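Local coordinates for ALDH21) (Physcomitrella patens subsp. patens, PDB 5MZ5), which oxidises succinic semialdehyde with NADP(+) as a member of the aldehyde dehydrogenase family, and may also act on glyceraldehyde 3-phosphate, at residues 287-292 / 323-328. Sequence-based numbering, arbitrary orientation.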
# COMPACT_ATOMS: atom_id res chain seq x y z
N GLY A 287 -6.75 -27.15 13.17
CA GLY A 287 -6.48 -27.07 14.60
C GLY A 287 -5.15 -26.50 15.05
O GLY A 287 -4.34 -26.04 14.24
N GLY A 288 -4.93 -26.53 16.36
CA GLY A 288 -3.70 -26.06 16.96
C GLY A 288 -3.38 -26.72 18.28
O GLY A 288 -4.15 -27.54 18.78
N ASN A 289 -2.23 -26.40 18.81
CA ASN A 289 -1.77 -26.89 20.13
C ASN A 289 -0.98 -25.70 20.68
O ASN A 289 0.25 -25.74 20.78
CB ASN A 289 -0.94 -28.17 19.99
CG ASN A 289 -0.43 -28.78 21.28
OD1 ASN A 289 -0.42 -28.17 22.36
ND2 ASN A 289 0.03 -30.01 21.17
N ALA A 290 -1.73 -24.62 20.96
CA ALA A 290 -1.20 -23.33 21.36
C ALA A 290 -0.51 -23.27 22.73
O ALA A 290 -1.10 -23.57 23.77
CB ALA A 290 -2.29 -22.27 21.30
N PRO A 291 0.77 -22.82 22.71
CA PRO A 291 1.50 -22.63 23.96
C PRO A 291 1.47 -21.16 24.44
O PRO A 291 1.20 -20.24 23.67
CB PRO A 291 2.92 -23.04 23.56
CG PRO A 291 3.02 -22.62 22.11
CD PRO A 291 1.62 -22.52 21.54
N CYS A 292 1.81 -20.94 25.71
CA CYS A 292 1.94 -19.59 26.26
C CYS A 292 3.14 -19.57 27.19
O CYS A 292 3.28 -20.47 28.01
CB CYS A 292 0.67 -19.13 26.98
SG CYS A 292 0.70 -17.39 27.51
N MET A 323 -5.50 -22.32 24.75
CA MET A 323 -4.14 -22.42 25.33
C MET A 323 -4.01 -23.80 25.98
O MET A 323 -4.52 -24.05 27.08
CB MET A 323 -3.87 -21.28 26.32
CG MET A 323 -2.47 -21.30 26.94
SD MET A 323 -2.42 -20.22 28.40
CE MET A 323 -3.25 -21.28 29.61
N GLN A 324 -3.36 -24.72 25.25
CA GLN A 324 -3.19 -26.10 25.70
C GLN A 324 -1.95 -26.29 26.57
O GLN A 324 -1.96 -27.14 27.45
CB GLN A 324 -3.14 -27.04 24.49
CG GLN A 324 -3.32 -28.52 24.85
CD GLN A 324 -3.39 -29.38 23.62
OE1 GLN A 324 -4.14 -29.11 22.67
NE2 GLN A 324 -2.59 -30.44 23.58
N ARG A 325 -0.88 -25.51 26.31
CA ARG A 325 0.40 -25.63 27.02
C ARG A 325 0.83 -24.31 27.64
O ARG A 325 0.80 -23.26 26.99
CB ARG A 325 1.50 -26.17 26.08
CG ARG A 325 1.18 -27.52 25.42
CD ARG A 325 2.25 -27.92 24.43
NE ARG A 325 2.22 -27.12 23.19
CZ ARG A 325 3.30 -26.64 22.59
NH1 ARG A 325 3.19 -25.99 21.44
NH2 ARG A 325 4.51 -26.82 23.12
N LEU A 326 1.19 -24.37 28.94
CA LEU A 326 1.59 -23.21 29.70
C LEU A 326 3.00 -23.41 30.26
O LEU A 326 3.23 -24.33 31.04
CB LEU A 326 0.55 -22.94 30.82
CG LEU A 326 0.76 -21.76 31.76
CD1 LEU A 326 1.09 -20.44 31.00
CD2 LEU A 326 -0.45 -21.59 32.68
N TYR A 327 3.93 -22.53 29.84
CA TYR A 327 5.35 -22.52 30.22
C TYR A 327 5.60 -21.32 31.11
O TYR A 327 5.42 -20.18 30.69
CB TYR A 327 6.25 -22.50 28.96
CG TYR A 327 6.03 -23.72 28.10
CD1 TYR A 327 6.70 -24.92 28.36
CD2 TYR A 327 5.10 -23.71 27.05
CE1 TYR A 327 6.45 -26.07 27.60
CE2 TYR A 327 4.84 -24.85 26.30
CZ TYR A 327 5.52 -26.03 26.58
OH TYR A 327 5.25 -27.15 25.84
N VAL A 328 5.91 -21.58 32.38
CA VAL A 328 6.13 -20.53 33.38
C VAL A 328 7.57 -20.56 33.87
O VAL A 328 8.09 -21.63 34.20
CB VAL A 328 5.11 -20.64 34.54
CG1 VAL A 328 5.31 -19.52 35.56
CG2 VAL A 328 3.67 -20.65 34.01
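Arg-325 takes hold of Asn-289 side-on: its NH1 lies 3.0 Å from the backbone O of Asn-289, in the guanidinium plane and almost straight in line with that carbonyl, while NE reaches Asn-289 OD1 at 3.0 Å from above the amide's carbonyl plane. The amide and guanidinium planes stand nearly perpendicular, 83° apart. Arg-325 runs alongside Pro-291, whose CB lies 3.6 Å above the guanidinium plane, toward its rim; a bend at chi3 (-72°) turns the guanidinium toward Asn-289. NH2 donates to Tyr-327 OH, and the backbone O atoms of Glu-434 and Cys-435 take further N-H groups, so several bonds fix the rotation of this buried cation. The Gln-324 amide stacks on that of Asn-289 with planes 20° apart; rather than bonding to each other, each is held by residues outside the pair, Asn-289 ND2 by Arg-411 O, Gln-324 NE2 by Glu-413 O and Gln-324 OE1 by Ile-415 N. The backbones lie close together at Pro-291 and Arg-325, with Cys-292 N donating to Arg-325 O at 2.8 Å and Tyr-327 N to Cys-292 O. On the sheet face away from the arginine, Cys-292 CB meets Met-323 SD at 3.6 Å, both side chains also packing against Leu-308 of helix 301-313. The contact thins out at Gly-288, which barely meets the other segment, although this end too is buried; there Gly-288 N bonds Glu-414, a residue of the NADP(+) site. Parallel strands 290-294 and 323-329, linked through helix 301-313, form a beta-alpha-beta unit in the catalytic domain of the aldehyde dehydrogenase fold, close to Cys-320.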